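Local coordinates for sensor protein (Shewanella oneidensis, PDB 3LIC) that probably senses an extracellular signal through its PDC-fold domain and relays it across the membrane as a putative histidine kinase of a two-component system, at residues A[220-231]-A[244-255]. Sequence-based numbering, arbitrary orientation.
Sequences FATLLNDGQAGQ and ASVAEVAKLKWR
Leu-224 O, near the C-terminal end of helix 218-226, is gripped by main chain, side chain and water. Gly-227 N turns back to it, and Arg-255 NH1 reaches it at 3.0 Å, in the carbonyl plane and on a lone pair, with the oxygen lying near the guanidinium plane. Bends at chi2 (72°) and chi3 fold the arginine so that the NH1 edge of the guanidinium faces the helix end. One water accepts from Arg-255 NH1 at 2.8 Å and donates to Leu-223 O and Gln-228 O; a second donates to Leu-224 O, while Arg-255 NH2 bonds to Asp-187 O. Carbonyls of a last helical turn lose the regular i+4 amide; arginine and waters here supplement the turn's own donors, Gly-227 N and, weakly to Leu-223 O, Gln-228 N, and the positive charge probably suits the helix dipole. A methionine in place of Arg-255 would probably leave Leu-224 O without its side-chain donor and the bridging water without one of its mates.

Beneath the helix, Val-246 CG2 meets three side chains: Phe-220 CE1 (3.9 Å), Leu-223 CD2 and Leu-224 CD2. Phe-220 swings toward the sheet because CG stands anti to the backbone N (chi1 -171°), and its CE1 also touches Ala-244 CB; Leu-224 CD1 lies 3.9 Å above one face of its ring, toward the rim. A CB on Gly-230 would collide with Leu-223 CD1.

Past the turn, Gly-230 and Val-246 form an antiparallel hydrogen-bonded pair, with Val-246 N to Gly-230 O (2.7 Å) nearly straight at 169°. Ser-245 OG, on the other face, is hydrogen-bonded to Ser-18 OG of the long helix 2-46. A Schellman motif at Gly-227 thus ends a helix that packs over the hairpin of strands 230-235 and 241-248, within an antiparallel sheet of the PDC sensor fold.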
ATOM      1  N   PHE A 220     -12.622 -19.931   6.850  1.00 33.40           N
ATOM      2  CA  PHE A 220     -11.725 -18.920   6.298  1.00 32.39           C
ATOM      3  C   PHE A 220     -12.332 -17.534   6.595  1.00 31.91           C
ATOM      4  O   PHE A 220     -11.658 -16.644   7.111  1.00 32.28           O
ATOM      5  CB  PHE A 220     -11.490 -19.160   4.791  1.00 31.97           C
ATOM      6  CG  PHE A 220     -10.423 -18.288   4.193  1.00 32.13           C
ATOM      7  CD1 PHE A 220      -9.217 -18.131   4.831  1.00 29.09           C
ATOM      8  CD2 PHE A 220     -10.650 -17.600   2.984  1.00 35.18           C
ATOM      9  CE1 PHE A 220      -8.223 -17.327   4.314  1.00 32.35           C
ATOM     10  CE2 PHE A 220      -9.659 -16.781   2.441  1.00 34.29           C
ATOM     11  CZ  PHE A 220      -8.424 -16.644   3.114  1.00 32.61           C
ATOM     12  N   ALA A 221     -13.617 -17.360   6.331  1.00 31.47           N
ATOM     13  CA  ALA A 221     -14.243 -16.040   6.592  1.00 32.35           C
ATOM     14  C   ALA A 221     -14.222 -15.603   8.081  1.00 32.36           C
ATOM     15  O   ALA A 221     -14.049 -14.410   8.372  1.00 32.64           O
ATOM     16  CB  ALA A 221     -15.668 -15.947   5.967  1.00 31.49           C
ATOM     17  N   THR A 222     -14.310 -16.553   9.019  1.00 32.56           N
ATOM     18  CA  THR A 222     -14.256 -16.200  10.463  1.00 33.34           C
ATOM     19  C   THR A 222     -12.871 -15.751  10.856  1.00 33.98           C
ATOM     20  O   THR A 222     -12.681 -14.764  11.580  1.00 33.46           O
ATOM     21  CB  THR A 222     -14.618 -17.392  11.396  1.00 33.61           C
ATOM     22  OG1 THR A 222     -15.898 -17.906  11.023  1.00 34.63           O
ATOM     23  CG2 THR A 222     -14.646 -16.953  12.847  1.00 32.03           C
ATOM     24  N   LEU A 223     -11.901 -16.525  10.387  1.00 34.59           N
ATOM     25  CA  LEU A 223     -10.501 -16.162  10.492  1.00 34.40           C
ATOM     26  C   LEU A 223     -10.270 -14.698  10.038  1.00 34.27           C
ATOM     27  O   LEU A 223      -9.660 -13.883  10.745  1.00 33.83           O
ATOM     28  CB  LEU A 223      -9.700 -17.128   9.626  1.00 34.04           C
ATOM     29  CG  LEU A 223      -8.247 -17.062   9.985  1.00 33.38           C
ATOM     30  CD1 LEU A 223      -8.137 -17.105  11.527  1.00 36.50           C
ATOM     31  CD2 LEU A 223      -7.573 -18.226   9.318  1.00 35.25           C
ATOM     32  N   LEU A 224     -10.758 -14.377   8.849  1.00 34.63           N
ATOM     33  CA  LEU A 224     -10.616 -13.000   8.348  1.00 34.90           C
ATOM     34  C   LEU A 224     -11.329 -12.005   9.263  1.00 35.32           C
ATOM     35  O   LEU A 224     -10.691 -11.086   9.718  1.00 35.29           O
ATOM     36  CB  LEU A 224     -11.055 -12.884   6.866  1.00 34.50           C
ATOM     37  CG  LEU A 224     -10.202 -13.692   5.836  1.00 34.04           C
ATOM     38  CD1 LEU A 224     -10.699 -13.516   4.427  1.00 33.39           C
ATOM     39  CD2 LEU A 224      -8.681 -13.404   5.875  1.00 28.99           C
ATOM     40  N   ASN A 225     -12.625 -12.214   9.560  1.00 36.22           N
ATOM     41  CA  ASN A 225     -13.409 -11.348  10.512  1.00 36.27           C
ATOM     42  C   ASN A 225     -12.874 -11.185  11.927  1.00 35.63           C
ATOM     43  O   ASN A 225     -12.973 -10.141  12.511  1.00 35.30           O
ATOM     44  CB  ASN A 225     -14.841 -11.846  10.651  1.00 36.84           C
ATOM     45  CG  ASN A 225     -15.567 -11.857   9.339  1.00 39.44           C
ATOM     46  OD1 ASN A 225     -15.255 -11.075   8.444  1.00 42.97           O
ATOM     47  ND2 ASN A 225     -16.549 -12.751   9.201  1.00 42.04           N
ATOM     48  N   ASP A 226     -12.339 -12.238  12.497  1.00 36.08           N
ATOM     49  CA  ASP A 226     -11.778 -12.135  13.837  1.00 36.91           C
ATOM     50  C   ASP A 226     -10.467 -11.365  13.820  1.00 36.58           C
ATOM     51  O   ASP A 226      -9.968 -10.981  14.864  1.00 35.17           O
ATOM     52  CB  ASP A 226     -11.555 -13.517  14.469  1.00 37.55           C
ATOM     53  CG  ASP A 226     -12.885 -14.237  14.843  1.00 39.64           C
ATOM     54  OD1 ASP A 226     -14.005 -13.660  14.733  1.00 41.32           O
ATOM     55  OD2 ASP A 226     -12.799 -15.411  15.238  1.00 42.88           O
ATOM     56  N   GLY A 227      -9.908 -11.128  12.634  1.00 36.31           N
ATOM     57  CA  GLY A 227      -8.615 -10.456  12.572  1.00 36.03           C
ATOM     58  C   GLY A 227      -7.532 -11.250  13.292  1.00 36.27           C
ATOM     59  O   GLY A 227      -6.718 -10.698  14.010  1.00 37.21           O
ATOM     60  N   GLN A 228      -7.520 -12.559  13.110  1.00 35.94           N
ATOM     61  CA  GLN A 228      -6.518 -13.398  13.745  1.00 36.23           C
ATOM     62  C   GLN A 228      -5.569 -14.003  12.686  1.00 33.97           C
ATOM     63  O   GLN A 228      -5.999 -14.227  11.551  1.00 33.99           O
ATOM     64  CB  GLN A 228      -7.258 -14.529  14.485  1.00 37.38           C
ATOM     65  CG  GLN A 228      -8.311 -14.036  15.520  1.00 44.02           C
ATOM     66  CD  GLN A 228      -7.810 -14.092  16.972  1.00 49.93           C
ATOM     67  OE1 GLN A 228      -7.968 -15.111  17.635  1.00 55.36           O
ATOM     68  NE2 GLN A 228      -7.225 -12.999  17.466  1.00 51.05           N
ATOM     69  N   ALA A 229      -4.319 -14.275  13.058  1.00 31.14           N
ATOM     70  CA  ALA A 229      -3.434 -15.175  12.301  1.00 29.53           C
ATOM     71  C   ALA A 229      -4.039 -16.609  12.283  1.00 29.23           C
ATOM     72  O   ALA A 229      -4.639 -17.026  13.279  1.00 30.40           O
ATOM     73  CB  ALA A 229      -2.039 -15.200  12.929  1.00 27.76           C
ATOM     74  N   GLY A 230      -3.943 -17.344  11.179  1.00 26.55           N
ATOM     75  CA  GLY A 230      -4.432 -18.716  11.169  1.00 25.32           C
ATOM     76  C   GLY A 230      -4.364 -19.414   9.820  1.00 24.67           C
ATOM     77  O   GLY A 230      -3.986 -18.785   8.820  1.00 23.61           O
ATOM     78  N   GLN A 231      -4.776 -20.681   9.776  1.00 23.90           N
ATOM     79  CA  GLN A 231      -4.723 -21.493   8.560  1.00 25.90           C
ATOM     80  C   GLN A 231      -6.158 -21.952   8.253  1.00 26.20           C
ATOM     81  O   GLN A 231      -6.902 -22.211   9.154  1.00 26.89           O
ATOM     82  CB  GLN A 231      -3.832 -22.745   8.774  1.00 26.00           C
ATOM     83  CG  GLN A 231      -2.251 -22.550   8.717  1.00 29.02           C
ATOM     84  CD  GLN A 231      -1.700 -21.519   9.727  1.00 31.81           C
ATOM     85  OE1 GLN A 231      -1.667 -21.777  10.932  1.00 34.00           O
ATOM     86  NE2 GLN A 231      -1.271 -20.345   9.234  1.00 27.62           N
ATOM     87  N   ALA A 244      -4.729 -22.091   2.779  1.00 20.14           N
ATOM     88  CA  ALA A 244      -4.345 -20.665   2.964  1.00 18.96           C
ATOM     89  C   ALA A 244      -3.825 -20.453   4.362  1.00 19.49           C
ATOM     90  O   ALA A 244      -4.215 -21.161   5.317  1.00 20.22           O
ATOM     91  CB  ALA A 244      -5.510 -19.765   2.735  1.00 17.10           C
ATOM     92  N   SER A 245      -2.934 -19.493   4.485  1.00 18.98           N
ATOM     93  CA  SER A 245      -2.406 -19.132   5.759  1.00 19.53           C
ATOM     94  C   SER A 245      -2.416 -17.629   5.840  1.00 20.32           C
ATOM     95  O   SER A 245      -1.938 -16.955   4.928  1.00 21.42           O
ATOM     96  CB  SER A 245      -0.991 -19.665   5.902  1.00 18.75           C
ATOM     97  OG  SER A 245      -0.456 -19.309   7.133  1.00 19.01           O
ATOM     98  N   VAL A 246      -2.934 -17.109   6.952  1.00 21.08           N
ATOM     99  CA  VAL A 246      -3.130 -15.697   7.183  1.00 19.07           C
ATOM    100  C   VAL A 246      -2.137 -15.321   8.247  1.00 20.62           C
ATOM    101  O   VAL A 246      -2.061 -15.986   9.261  1.00 20.08           O
ATOM    102  CB  VAL A 246      -4.538 -15.456   7.789  1.00 18.96           C
ATOM    103  CG1 VAL A 246      -4.760 -13.960   8.206  1.00 16.83           C
ATOM    104  CG2 VAL A 246      -5.623 -15.963   6.856  1.00 17.85           C
ATOM    105  N   ALA A 247      -1.382 -14.237   8.037  1.00 21.66           N
ATOM    106  CA  ALA A 247      -0.482 -13.729   9.062  1.00 22.05           C
ATOM    107  C   ALA A 247      -0.794 -12.259   9.234  1.00 22.59           C
ATOM    108  O   ALA A 247      -1.153 -11.564   8.281  1.00 23.29           O
ATOM    109  CB  ALA A 247       0.949 -13.905   8.662  1.00 20.24           C
ATOM    110  N   GLU A 248      -0.639 -11.789  10.463  1.00 23.00           N
ATOM    111  CA  GLU A 248      -0.885 -10.401  10.767  1.00 24.33           C
ATOM    112  C   GLU A 248       0.383  -9.505  10.658  1.00 23.57           C
ATOM    113  O   GLU A 248       1.512  -9.920  10.960  1.00 22.37           O
ATOM    114  CB  GLU A 248      -1.505 -10.306  12.146  1.00 24.66           C
ATOM    115  CG  GLU A 248      -1.865  -8.899  12.481  1.00 31.98           C
ATOM    116  CD  GLU A 248      -2.988  -8.828  13.477  1.00 38.99           C
ATOM    117  OE1 GLU A 248      -4.155  -8.789  13.028  1.00 41.67           O
ATOM    118  OE2 GLU A 248      -2.690  -8.827  14.694  1.00 41.08           O
ATOM    119  N   VAL A 249       0.204  -8.292  10.156  1.00 23.44           N
ATOM    120  CA  VAL A 249       1.274  -7.277  10.258  1.00 22.84           C
ATOM    121  C   VAL A 249       1.213  -6.522  11.618  1.00 23.42           C
ATOM    122  O   VAL A 249       0.186  -5.918  11.988  1.00 22.82           O
ATOM    123  CB  VAL A 249       1.159  -6.314   9.118  1.00 22.17           C
ATOM    124  CG1 VAL A 249       2.234  -5.261   9.205  1.00 23.72           C
ATOM    125  CG2 VAL A 249       1.228  -7.054   7.821  1.00 22.25           C
ATOM    126  N   ALA A 250       2.307  -6.553  12.369  1.00 23.88           N
ATOM    127  CA  ALA A 250       2.323  -5.952  13.698  1.00 24.62           C
ATOM    128  C   ALA A 250       1.935  -4.460  13.660  1.00 25.67           C
ATOM    129  O   ALA A 250       2.428  -3.714  12.806  1.00 27.10           O
ATOM    130  CB  ALA A 250       3.680  -6.135  14.280  1.00 24.78           C
ATOM    131  N   LYS A 251       1.031  -4.028  14.541  1.00 26.13           N
ATOM    132  CA  LYS A 251       0.661  -2.603  14.738  1.00 26.77           C
ATOM    133  C   LYS A 251      -0.381  -2.112  13.743  1.00 26.46           C
ATOM    134  O   LYS A 251      -1.385  -1.547  14.148  1.00 26.49           O
ATOM    135  CB  LYS A 251       1.846  -1.639  14.620  1.00 27.36           C
ATOM    136  CG  LYS A 251       2.922  -1.748  15.656  1.00 32.47           C
ATOM    137  CD  LYS A 251       3.488  -0.350  15.901  1.00 39.57           C
ATOM    138  CE  LYS A 251       4.698  -0.434  16.831  1.00 43.80           C
ATOM    139  NZ  LYS A 251       5.710  -1.238  16.096  1.00 41.96           N
ATOM    140  N   LEU A 252      -0.100  -2.286  12.442  1.00 24.21           N
ATOM    141  CA  LEU A 252      -1.058  -1.923  11.429  1.00 23.40           C
ATOM    142  C   LEU A 252      -2.215  -2.897  11.377  1.00 22.40           C
ATOM    143  O   LEU A 252      -3.356  -2.498  11.139  1.00 23.11           O
ATOM    144  CB  LEU A 252      -0.350  -1.844  10.060  1.00 24.06           C
ATOM    145  CG  LEU A 252       0.665  -0.703   9.892  1.00 24.02           C
ATOM    146  CD1 LEU A 252       1.619  -1.108   8.812  1.00 24.04           C
ATOM    147  CD2 LEU A 252       0.015   0.689   9.580  1.00 20.24           C
ATOM    148  N   LYS A 253      -1.924  -4.173  11.608  1.00 22.91           N
ATOM    149  CA  LYS A 253      -2.949  -5.210  11.666  1.00 23.02           C
ATOM    150  C   LYS A 253      -3.476  -5.444  10.279  1.00 22.45           C
ATOM    151  O   LYS A 253      -4.573  -5.962  10.091  1.00 22.15           O
ATOM    152  CB  LYS A 253      -4.084  -4.767  12.587  1.00 24.25           C
ATOM    153  CG  LYS A 253      -3.659  -4.842  14.026  1.00 28.31           C
ATOM    154  CD  LYS A 253      -4.159  -3.619  14.735  1.00 36.37           C
ATOM    155  CE  LYS A 253      -4.186  -3.903  16.216  1.00 39.57           C
ATOM    156  NZ  LYS A 253      -4.835  -5.252  16.304  1.00 44.48           N
ATOM    157  N   TRP A 254      -2.709  -5.032   9.280  1.00 21.62           N
ATOM    158  CA  TRP A 254      -2.970  -5.592   7.981  1.00 20.93           C
ATOM    159  C   TRP A 254      -2.669  -7.098   8.059  1.00 21.11           C
ATOM    160  O   TRP A 254      -1.900  -7.547   8.972  1.00 19.08           O
ATOM    161  CB  TRP A 254      -2.100  -4.936   6.923  1.00 20.00           C
ATOM    162  CG  TRP A 254      -2.339  -3.483   6.772  1.00 19.85           C
ATOM    163  CD1 TRP A 254      -3.035  -2.643   7.628  1.00 18.82           C
ATOM    164  CD2 TRP A 254      -1.836  -2.648   5.713  1.00 16.78           C
ATOM    165  NE1 TRP A 254      -3.001  -1.359   7.133  1.00 17.77           N
ATOM    166  CE2 TRP A 254      -2.273  -1.340   5.969  1.00 18.01           C
ATOM    167  CE3 TRP A 254      -1.100  -2.904   4.555  1.00 19.25           C
ATOM    168  CZ2 TRP A 254      -1.955  -0.283   5.139  1.00 22.34           C
ATOM    169  CZ3 TRP A 254      -0.794  -1.857   3.730  1.00 21.57           C
ATOM    170  CH2 TRP A 254      -1.208  -0.562   4.028  1.00 23.25           C
ATOM    171  N   ARG A 255      -3.292  -7.836   7.110  1.00 20.48           N
ATOM    172  CA  ARG A 255      -3.082  -9.271   6.892  1.00 21.11           C
ATOM    173  C   ARG A 255      -2.396  -9.654   5.560  1.00 20.78           C
ATOM    174  O   ARG A 255      -2.690  -9.109   4.495  1.00 20.95           O
ATOM    175  CB  ARG A 255      -4.403 -10.026   6.947  1.00 21.42           C
ATOM    176  CG  ARG A 255      -4.763 -10.621   8.330  1.00 23.43           C
ATOM    177  CD  ARG A 255      -5.167  -9.553   9.322  1.00 25.84           C
ATOM    178  NE  ARG A 255      -6.149  -8.594   8.801  1.00 26.50           N
ATOM    179  CZ  ARG A 255      -7.459  -8.805   8.722  1.00 28.29           C
ATOM    180  NH1 ARG A 255      -7.973  -9.967   9.085  1.00 26.27           N
ATOM    181  NH2 ARG A 255      -8.253  -7.842   8.246  1.00 26.97           N
TER
HETATM  182  O   HOH W   1      -7.397 -12.409  10.247  1.00 27.10           O
HETATM  183  O   HOH W   2     -11.486  -8.642   8.246  1.00 39.36           O